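Local coordinates for protein ricin B lectin (Clostridium thermocellum, PDB 3VSF) that acts as an exo-beta-1,3-galactanase, pairing a family 43 glycoside hydrolase domain with a ricin-type beta-trefoil that binds galactose, at residues V150-T155 with D217-A222; Y71-Y76 with P120-N125; I353-P358 with Y409-N414. All blocks are in the same frame, centred on the assembly; numbering follows the deposited sequence.

Interaction 1: V150-T155 with D217-A222; sequences VAYSKT and DYKNIA
One face of the Y152 ring carries the side chain of K219, whose CD rests over the rim beside CG and CD2, 4.0 Å from Y152 CD2. This joins two blades of the five-bladed beta-propeller characteristic of family 43 glycoside hydrolases: Y152 stands on strand 147-153 of one blade, and K219 lies in the turn leading into strand 221-228, the last strand of the next. Farther along the same lysine, NZ hangs over the ring as well, 4.8 Å from the centroid of Y152 and 12° off the ring normal, a cation-pi contact. The K219 chain bends at chi3 (-67°), which carries the ammonium group toward the phenol end of the ring while CD stays against it in a CH-pi contact. That ammonium group has a stronger partner in E130, whose carboxylate also receives K154, so one acid ties both lysines beside the tyrosine.

The turn itself is an Asx turn: D217 OD1 accepts a hydrogen bond from the backbone N of K219. Two residues before the tyrosine, V150 sets its branches against the backbone of K219, and V150 CG1 comes within 3.9 Å of K219 O.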
loop_
_atom_site.group_PDB
_atom_site.type_symbol
_atom_site.label_atom_id
_atom_site.label_comp_id
_atom_site.label_asym_id
_atom_site.label_seq_id
_atom_site.Cartn_x
_atom_site.Cartn_y
_atom_site.Cartn_z
ATOM N N VAL A 150 -3.480 -21.279 15.202
ATOM C CA VAL A 150 -4.895 -20.966 15.040
ATOM C C VAL A 150 -5.566 -20.626 16.368
ATOM O O VAL A 150 -5.176 -21.127 17.422
ATOM C CB VAL A 150 -5.654 -22.135 14.380
ATOM C CG1 VAL A 150 -7.066 -21.711 14.008
ATOM C CG2 VAL A 150 -4.906 -22.628 13.152
ATOM N N ALA A 151 -6.579 -19.769 16.301
ATOM C CA ALA A 151 -7.386 -19.414 17.461
ATOM C C ALA A 151 -8.765 -18.988 16.979
ATOM O O ALA A 151 -9.003 -18.900 15.775
ATOM C CB ALA A 151 -6.726 -18.295 18.246
ATOM N N TYR A 152 -9.678 -18.729 17.910
ATOM C CA TYR A 152 -11.019 -18.290 17.535
ATOM C C TYR A 152 -11.812 -17.733 18.712
ATOM O O TYR A 152 -11.454 -17.936 19.873
ATOM C CB TYR A 152 -11.795 -19.426 16.862
ATOM C CG TYR A 152 -12.195 -20.544 17.796
ATOM C CD1 TYR A 152 -13.504 -20.667 18.244
ATOM C CD2 TYR A 152 -11.265 -21.479 18.230
ATOM C CE1 TYR A 152 -13.876 -21.689 19.097
ATOM C CE2 TYR A 152 -11.626 -22.504 19.085
ATOM C CZ TYR A 152 -12.933 -22.603 19.514
ATOM O OH TYR A 152 -13.294 -23.622 20.365
ATOM N N SER A 153 -12.892 -17.026 18.396
ATOM C CA SER A 153 -13.747 -16.418 19.405
ATOM C C SER A 153 -15.144 -16.186 18.841
ATOM O O SER A 153 -15.316 -16.039 17.631
ATOM C CB SER A 153 -13.150 -15.094 19.882
ATOM O OG SER A 153 -14.010 -14.444 20.801
ATOM N N LYS A 154 -16.140 -16.159 19.720
ATOM C CA LYS A 154 -17.515 -15.910 19.304
ATOM C C LYS A 154 -17.713 -14.435 18.964
ATOM O O LYS A 154 -18.620 -14.075 18.214
ATOM C CB LYS A 154 -18.493 -16.338 20.400
ATOM C CG LYS A 154 -18.437 -17.820 20.743
ATOM C CD LYS A 154 -18.830 -18.682 19.552
ATOM C CE LYS A 154 -18.826 -20.159 19.913
ATOM N NZ LYS A 154 -19.228 -21.016 18.763
ATOM N N THR A 155 -16.852 -13.589 19.522
ATOM C CA THR A 155 -16.906 -12.152 19.276
ATOM C C THR A 155 -15.582 -11.660 18.696
ATOM O O THR A 155 -14.542 -12.287 18.900
ATOM C CB THR A 155 -17.220 -11.375 20.567
ATOM O OG1 THR A 155 -16.210 -11.641 21.547
ATOM C CG2 THR A 155 -18.576 -11.786 21.119
ATOM N N ASP A 217 -15.000 -24.907 8.673
ATOM C CA ASP A 217 -14.903 -24.222 9.960
ATOM C C ASP A 217 -13.770 -23.194 10.006
ATOM O O ASP A 217 -13.647 -22.443 10.974
ATOM C CB ASP A 217 -14.762 -25.233 11.103
ATOM C CG ASP A 217 -13.584 -26.170 10.915
ATOM O OD1 ASP A 217 -12.536 -25.721 10.405
ATOM O OD2 ASP A 217 -13.706 -27.359 11.277
ATOM N N TYR A 218 -12.951 -23.170 8.957
ATOM C CA TYR A 218 -11.832 -22.231 8.849
ATOM C C TYR A 218 -10.690 -22.541 9.816
ATOM O O TYR A 218 -9.608 -21.964 9.710
ATOM C CB TYR A 218 -12.298 -20.788 9.063
ATOM C CG TYR A 218 -13.149 -20.222 7.950
ATOM C CD1 TYR A 218 -13.381 -20.942 6.786
ATOM C CD2 TYR A 218 -13.714 -18.959 8.062
ATOM C CE1 TYR A 218 -14.160 -20.421 5.769
ATOM C CE2 TYR A 218 -14.490 -18.429 7.052
ATOM C CZ TYR A 218 -14.710 -19.164 5.908
ATOM O OH TYR A 218 -15.483 -18.635 4.902
ATOM N N LYS A 219 -10.932 -23.447 10.756
ATOM C CA LYS A 219 -9.958 -23.737 11.805
ATOM C C LYS A 219 -8.941 -24.804 11.406
ATOM O O LYS A 219 -7.952 -25.016 12.107
ATOM C CB LYS A 219 -10.673 -24.141 13.099
ATOM C CG LYS A 219 -11.373 -22.987 13.801
ATOM C CD LYS A 219 -12.285 -23.477 14.915
ATOM C CE LYS A 219 -13.466 -24.255 14.356
ATOM N NZ LYS A 219 -14.422 -24.668 15.421
ATOM N N ASN A 220 -9.182 -25.467 10.279
ATOM C CA ASN A 220 -8.289 -26.523 9.813
ATOM C C ASN A 220 -7.990 -26.422 8.321
ATOM O O ASN A 220 -8.655 -25.685 7.594
ATOM C CB ASN A 220 -8.875 -27.899 10.139
ATOM C CG ASN A 220 -9.112 -28.096 11.625
ATOM O OD1 ASN A 220 -8.349 -27.609 12.458
ATOM N ND2 ASN A 220 -10.178 -28.813 11.962
ATOM N N ILE A 221 -6.986 -27.169 7.871
ATOM C CA ILE A 221 -6.603 -27.172 6.464
ATOM C C ILE A 221 -7.177 -28.383 5.733
ATOM O O ILE A 221 -6.896 -29.526 6.090
ATOM C CB ILE A 221 -5.072 -27.144 6.294
ATOM C CG1 ILE A 221 -4.506 -25.818 6.807
ATOM C CG2 ILE A 221 -4.691 -27.356 4.837
ATOM C CD1 ILE A 221 -3.012 -25.681 6.633
ATOM N N ALA A 222 -7.981 -28.121 4.707
ATOM C CA ALA A 222 -8.639 -29.182 3.953
ATOM C C ALA A 222 -7.751 -29.755 2.851
ATOM O O ALA A 222 -7.715 -30.968 2.643
ATOM C CB ALA A 222 -9.954 -28.680 3.368
#

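Interaction 2: Y71-Y76 with P120-N125; sequences YWYGEY and PKVMYN
Y73 and V122 make the central aromatic contact. V122 CG2 sits squarely over the middle of the Y73 ring, 3.5 Å from the ring centroid and 12° off the normal, a CH-pi contact in which the methyl group meets the pi face. The two side chains cross at about a right angle, so the valine lies across the ring with its branch point over one side: V122 CB approaches Y73 CE2 at 3.4 Å, and CG1 leans toward the phenol end, near CZ and OH. CG1 is anti to the V122 backbone N (chi1 168°), and this rotation leaves CG2 as the branch over the ring centre. The phenol oxygen is hydrogen-bonded to the carbonyl of P156, which helps hold the ring against the valine.

Beyond it the packing is of proline ring on backbone and on the aliphatic part of a glutamate. The P120 ring meets the backbone of G74 through CG, 3.9 Å from G74 C, and its CD touches E75 CG at 3.7 Å, while the E75 carboxylate is engaged by R77 in a salt bridge.

No hydrogen bond crosses between the segments, whose strands run nearly antiparallel, at 155°, with axes 6.4 Å apart at closest approach. They belong to neighbouring blades of the family 43 beta-propeller. Strand 69-77 is an inner strand of its four-stranded sheet, between strands 61-66 and 83-91, while strand 116-124 edges the next sheet, where M133 and M135 of the adjoining strand 131-138 also pack against P120.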
loop_
_atom_site.group_PDB
_atom_site.type_symbol
_atom_site.label_atom_id
_atom_site.label_comp_id
_atom_site.label_asym_id
_atom_site.label_seq_id
_atom_site.Cartn_x
_atom_site.Cartn_y
_atom_site.Cartn_z
ATOM N N TYR A 71 -12.210 -3.751 12.365
ATOM C CA TYR A 71 -11.330 -4.232 13.423
ATOM C C TYR A 71 -9.892 -4.396 12.943
ATOM O O TYR A 71 -9.633 -5.045 11.930
ATOM C CB TYR A 71 -11.855 -5.546 14.006
ATOM C CG TYR A 71 -13.171 -5.398 14.737
ATOM C CD1 TYR A 71 -14.378 -5.610 14.083
ATOM C CD2 TYR A 71 -13.208 -5.041 16.078
ATOM C CE1 TYR A 71 -15.584 -5.472 14.746
ATOM C CE2 TYR A 71 -14.408 -4.903 16.750
ATOM C CZ TYR A 71 -15.594 -5.120 16.078
ATOM O OH TYR A 71 -16.792 -4.983 16.742
ATOM N N TRP A 72 -8.963 -3.800 13.683
ATOM C CA TRP A 72 -7.549 -3.847 13.334
ATOM C C TRP A 72 -6.774 -4.702 14.333
ATOM O O TRP A 72 -6.625 -4.333 15.498
ATOM C CB TRP A 72 -6.971 -2.430 13.290
ATOM C CG TRP A 72 -5.519 -2.365 12.917
ATOM C CD1 TRP A 72 -4.733 -3.394 12.485
ATOM C CD2 TRP A 72 -4.677 -1.205 12.949
ATOM N NE1 TRP A 72 -3.456 -2.948 12.246
ATOM C CE2 TRP A 72 -3.396 -1.606 12.522
ATOM C CE3 TRP A 72 -4.884 0.133 13.296
ATOM C CZ2 TRP A 72 -2.326 -0.718 12.433
ATOM C CZ3 TRP A 72 -3.821 1.013 13.206
ATOM C CH2 TRP A 72 -2.559 0.584 12.780
ATOM N N TYR A 73 -6.283 -5.846 13.870
ATOM C CA TYR A 73 -5.498 -6.737 14.715
ATOM C C TYR A 73 -4.015 -6.594 14.400
ATOM O O TYR A 73 -3.645 -6.146 13.315
ATOM C CB TYR A 73 -5.937 -8.187 14.517
ATOM C CG TYR A 73 -7.422 -8.412 14.694
ATOM C CD1 TYR A 73 -7.969 -8.611 15.954
ATOM C CD2 TYR A 73 -8.277 -8.428 13.599
ATOM C CE1 TYR A 73 -9.326 -8.819 16.120
ATOM C CE2 TYR A 73 -9.634 -8.634 13.756
ATOM C CZ TYR A 73 -10.153 -8.830 15.017
ATOM O OH TYR A 73 -11.504 -9.036 15.176
ATOM N N GLY A 74 -3.170 -6.977 15.351
ATOM C CA GLY A 74 -1.731 -6.906 15.173
ATOM C C GLY A 74 -0.987 -7.395 16.398
ATOM O O GLY A 74 -1.582 -7.571 17.460
ATOM N N GLU A 75 0.315 -7.615 16.257
ATOM C CA GLU A 75 1.125 -8.105 17.367
ATOM C C GLU A 75 2.231 -7.122 17.741
ATOM O O GLU A 75 2.523 -6.190 16.995
ATOM C CB GLU A 75 1.717 -9.478 17.031
ATOM C CG GLU A 75 2.516 -9.525 15.736
ATOM C CD GLU A 75 3.880 -8.875 15.860
ATOM O OE1 GLU A 75 4.441 -8.868 16.977
ATOM O OE2 GLU A 75 4.388 -8.365 14.839
ATOM N N TYR A 76 2.839 -7.339 18.904
ATOM C CA TYR A 76 3.922 -6.487 19.378
ATOM C C TYR A 76 4.775 -7.210 20.413
ATOM O O TYR A 76 4.251 -7.845 21.330
ATOM C CB TYR A 76 3.370 -5.187 19.966
ATOM C CG TYR A 76 2.608 -5.368 21.260
ATOM C CD1 TYR A 76 3.099 -4.862 22.456
ATOM C CD2 TYR A 76 1.398 -6.049 21.286
ATOM C CE1 TYR A 76 2.406 -5.026 23.641
ATOM C CE2 TYR A 76 0.698 -6.220 22.466
ATOM C CZ TYR A 76 1.206 -5.706 23.641
ATOM O OH TYR A 76 0.513 -5.873 24.818
ATOM N N PRO A 120 -0.473 -11.778 12.401
ATOM C CA PRO A 120 -1.750 -12.394 12.774
ATOM C C PRO A 120 -2.900 -11.823 11.950
ATOM O O PRO A 120 -3.036 -10.604 11.847
ATOM C CB PRO A 120 -1.906 -11.992 14.240
ATOM C CG PRO A 120 -1.202 -10.687 14.337
ATOM C CD PRO A 120 -0.038 -10.772 13.387
ATOM N N LYS A 121 -3.713 -12.698 11.370
ATOM C CA LYS A 121 -4.851 -12.267 10.566
ATOM C C LYS A 121 -6.146 -12.868 11.100
ATOM O O LYS A 121 -6.146 -13.966 11.657
ATOM C CB LYS A 121 -4.651 -12.663 9.102
ATOM C CG LYS A 121 -3.363 -12.141 8.487
ATOM C CD LYS A 121 -3.306 -10.624 8.524
ATOM C CE LYS A 121 -2.018 -10.102 7.909
ATOM N NZ LYS A 121 -0.812 -10.572 8.644
ATOM N N VAL A 122 -7.248 -12.144 10.929
ATOM C CA VAL A 122 -8.549 -12.614 11.395
ATOM C C VAL A 122 -9.573 -12.659 10.266
ATOM O O VAL A 122 -9.708 -11.708 9.494
ATOM C CB VAL A 122 -9.091 -11.735 12.540
ATOM C CG1 VAL A 122 -10.556 -12.046 12.803
ATOM C CG2 VAL A 122 -8.262 -11.934 13.799
ATOM N N MET A 123 -10.291 -13.774 10.176
ATOM C CA MET A 123 -11.329 -13.948 9.168
ATOM C C MET A 123 -12.637 -14.361 9.834
ATOM O O MET A 123 -12.627 -14.964 10.907
ATOM C CB MET A 123 -10.901 -14.999 8.143
ATOM C CG MET A 123 -10.584 -16.359 8.745
ATOM S SD MET A 123 -9.741 -17.463 7.594
ATOM C CE MET A 123 -10.919 -17.521 6.246
ATOM N N TYR A 124 -13.759 -14.033 9.203
ATOM C CA TYR A 124 -15.066 -14.368 9.760
ATOM C C TYR A 124 -15.747 -15.511 9.011
ATOM O O TYR A 124 -15.653 -15.613 7.788
ATOM C CB TYR A 124 -15.980 -13.142 9.787
ATOM C CG TYR A 124 -17.410 -13.465 10.158
ATOM C CD1 TYR A 124 -18.395 -13.567 9.183
ATOM C CD2 TYR A 124 -17.774 -13.679 11.482
ATOM C CE1 TYR A 124 -19.702 -13.866 9.517
ATOM C CE2 TYR A 124 -19.079 -13.979 11.825
ATOM C CZ TYR A 124 -20.039 -14.071 10.840
ATOM O OH TYR A 124 -21.340 -14.368 11.172
ATOM N N ASN A 125 -16.437 -16.365 9.760
ATOM C CA ASN A 125 -17.167 -17.487 9.184
ATOM C C ASN A 125 -18.673 -17.275 9.289
ATOM O O ASN A 125 -19.215 -17.155 10.387
ATOM C CB ASN A 125 -16.767 -18.789 9.880
ATOM C CG ASN A 125 -17.331 -20.019 9.194
ATOM O OD1 ASN A 125 -18.381 -19.965 8.553
ATOM N ND2 ASN A 125 -16.632 -21.141 9.327
#

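Interaction 3: I353-P358 with Y409-N414; sequences ISEYIP and YKKIVN
E355 and K411 approach from opposite directions, K411 NZ meeting one carboxylate oxygen of E355 in a salt bridge that ties a small three-stranded sheet to the ricin-type beta-trefoil. E355 closes strand 352-355, the edge of that sheet, which it forms with strands 343-347 and 41-43; K411 belongs to strand 409-414 of the trefoil. The glutamate is fully stretched: CG lies anti to the backbone N (chi1 -179°) and the chain stays extended beyond it, so the carboxylate is carried straight out from its strand. The lysine comes the other way, bent at chi3 (55°), and that kink presents its ammonium group to the acid.

K411 NZ donates to E355 OE1 at 2.9 Å. It arrives on the syn side of that oxygen, lifted 33° out of the carboxylate plane. The other oxygen, OE2, is 4.0 Å from K411 NZ, and the bridge therefore uses a single carboxylate oxygen. K411 NZ also hydrogen-bonds to S439 OG, so two partners hold the ammonium group. K411 is buried, and the acid probably helps to stabilise its positive charge there.

Around the bridge, Y341 packs on E355 and V405 on the lysine. The K411 side chain is about 8 Å from that of N440, a galactose-binding residue of this protein that directly follows S439, which places the salt bridge near the galactose site. Beside the ion pair, V413 CG1 lies 4.2 Å from E355 OE2.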
loop_
_atom_site.group_PDB
_atom_site.type_symbol
_atom_site.label_atom_id
_atom_site.label_comp_id
_atom_site.label_asym_id
_atom_site.label_seq_id
_atom_site.Cartn_x
_atom_site.Cartn_y
_atom_site.Cartn_z
ATOM N N ILE A 353 -10.980 6.768 -0.707
ATOM C CA ILE A 353 -9.631 6.937 -0.184
ATOM C C ILE A 353 -8.772 7.695 -1.191
ATOM O O ILE A 353 -8.441 7.173 -2.256
ATOM C CB ILE A 353 -8.968 5.583 0.132
ATOM C CG1 ILE A 353 -9.900 4.714 0.980
ATOM C CG2 ILE A 353 -7.636 5.794 0.838
ATOM C CD1 ILE A 353 -9.344 3.339 1.285
ATOM N N SER A 354 -8.414 8.930 -0.853
ATOM C CA SER A 354 -7.643 9.768 -1.763
ATOM C C SER A 354 -6.545 10.546 -1.045
ATOM O O SER A 354 -6.318 10.365 0.153
ATOM C CB SER A 354 -8.563 10.739 -2.506
ATOM O OG SER A 354 -9.188 11.639 -1.608
ATOM N N GLU A 355 -5.868 11.412 -1.792
ATOM C CA GLU A 355 -4.783 12.218 -1.248
ATOM C C GLU A 355 -5.326 13.420 -0.484
ATOM O O GLU A 355 -6.367 13.973 -0.839
ATOM C CB GLU A 355 -3.862 12.692 -2.374
ATOM C CG GLU A 355 -2.679 13.525 -1.907
ATOM C CD GLU A 355 -1.837 14.039 -3.057
ATOM O OE1 GLU A 355 -0.697 14.487 -2.808
ATOM O OE2 GLU A 355 -2.313 13.999 -4.212
ATOM N N TYR A 356 -4.617 13.818 0.567
ATOM C CA TYR A 356 -4.975 15.018 1.310
ATOM C C TYR A 356 -4.097 16.190 0.892
ATOM O O TYR A 356 -2.887 16.181 1.115
ATOM C CB TYR A 356 -4.857 14.788 2.818
ATOM C CG TYR A 356 -4.960 16.061 3.629
ATOM C CD1 TYR A 356 -6.176 16.719 3.776
ATOM C CD2 TYR A 356 -3.842 16.607 4.246
ATOM C CE1 TYR A 356 -6.275 17.883 4.515
ATOM C CE2 TYR A 356 -3.931 17.772 4.988
ATOM C CZ TYR A 356 -5.151 18.406 5.118
ATOM O OH TYR A 356 -5.245 19.565 5.854
ATOM N N ILE A 357 -4.715 17.195 0.281
ATOM C CA ILE A 357 -3.992 18.387 -0.146
ATOM C C ILE A 357 -4.099 19.482 0.909
ATOM O O ILE A 357 -5.172 20.053 1.112
ATOM C CB ILE A 357 -4.519 18.928 -1.491
ATOM C CG1 ILE A 357 -4.378 17.878 -2.596
ATOM C CG2 ILE A 357 -3.781 20.199 -1.875
ATOM C CD1 ILE A 357 -5.482 16.839 -2.611
ATOM N N PRO A 358 -2.981 19.775 1.590
ATOM C CA PRO A 358 -2.922 20.822 2.614
ATOM C C PRO A 358 -3.396 22.174 2.085
ATOM O O PRO A 358 -4.155 22.865 2.765
ATOM C CB PRO A 358 -1.432 20.886 2.957
ATOM C CG PRO A 358 -0.927 19.519 2.660
ATOM C CD PRO A 358 -1.699 19.060 1.457
ATOM N N TYR A 409 11.356 22.606 -3.153
ATOM C CA TYR A 409 10.634 21.870 -4.186
ATOM C C TYR A 409 9.177 21.611 -3.807
ATOM O O TYR A 409 8.807 21.684 -2.637
ATOM C CB TYR A 409 11.352 20.555 -4.498
ATOM C CG TYR A 409 12.801 20.748 -4.888
ATOM C CD1 TYR A 409 13.161 20.980 -6.209
ATOM C CD2 TYR A 409 13.807 20.711 -3.931
ATOM C CE1 TYR A 409 14.484 21.163 -6.568
ATOM C CE2 TYR A 409 15.134 20.892 -4.281
ATOM C CZ TYR A 409 15.465 21.118 -5.601
ATOM O OH TYR A 409 16.784 21.299 -5.955
ATOM N N LYS A 410 8.357 21.314 -4.810
ATOM C CA LYS A 410 6.927 21.115 -4.607
ATOM C C LYS A 410 6.356 20.109 -5.601
ATOM O O LYS A 410 6.986 19.786 -6.606
ATOM C CB LYS A 410 6.182 22.445 -4.743
ATOM C CG LYS A 410 6.512 23.465 -3.666
ATOM C CD LYS A 410 5.946 24.833 -4.011
ATOM C CE LYS A 410 6.151 25.819 -2.872
ATOM N NZ LYS A 410 5.412 25.405 -1.647
ATOM N N LYS A 411 5.155 19.622 -5.310
ATOM C CA LYS A 411 4.454 18.709 -6.206
ATOM C C LYS A 411 3.383 19.450 -6.993
ATOM O O LYS A 411 2.508 20.091 -6.412
ATOM C CB LYS A 411 3.808 17.570 -5.418
ATOM C CG LYS A 411 4.626 16.292 -5.358
ATOM C CD LYS A 411 3.875 15.207 -4.601
ATOM C CE LYS A 411 2.495 14.975 -5.198
ATOM N NZ LYS A 411 1.698 13.994 -4.409
ATOM N N ILE A 412 3.453 19.360 -8.316
ATOM C CA ILE A 412 2.428 19.943 -9.168
ATOM C C ILE A 412 1.399 18.876 -9.522
ATOM O O ILE A 412 1.645 18.024 -10.375
ATOM C CB ILE A 412 3.027 20.537 -10.454
ATOM C CG1 ILE A 412 4.137 21.532 -10.111
ATOM C CG2 ILE A 412 1.945 21.207 -11.287
ATOM C CD1 ILE A 412 4.766 22.189 -11.320
ATOM N N VAL A 413 0.249 18.924 -8.858
ATOM C CA VAL A 413 -0.770 17.891 -9.013
ATOM C C VAL A 413 -1.966 18.386 -9.818
ATOM O O VAL A 413 -2.494 19.465 -9.560
ATOM C CB VAL A 413 -1.267 17.385 -7.644
ATOM C CG1 VAL A 413 -2.188 16.186 -7.822
ATOM C CG2 VAL A 413 -0.090 17.028 -6.751
ATOM N N ASN A 414 -2.389 17.587 -10.792
ATOM C CA ASN A 414 -3.561 17.914 -11.595
ATOM C C ASN A 414 -4.825 17.805 -10.752
ATOM O O ASN A 414 -4.895 16.988 -9.835
ATOM C CB ASN A 414 -3.646 16.990 -12.812
ATOM C CG ASN A 414 -4.612 17.498 -13.867
ATOM O OD1 ASN A 414 -5.765 17.074 -13.927
ATOM N ND2 ASN A 414 -4.139 18.410 -14.709
#

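Interactions 1 and 2 both involve the propeller blade of strands 116-124, 131-138, 147-153 and 161-166: interaction 2 joins its edge strand to the preceding blade, and interaction 1 joins its third strand to the following one. Their centres are 12 Å apart and they touch directly, Y218 CE2 standing 3.5 Å from N125 CA, while Y218 CD2 packs on M123 CE at 3.6 Å. Interaction 3 lies on the opposite side of the chain's centre, 32 Å from interaction 2 and 43 Å from interaction 1 between centres, and touches neither. It alone approaches the galactose-binding residues of the trefoil, with D422 about 9 Å from K411 between side chains.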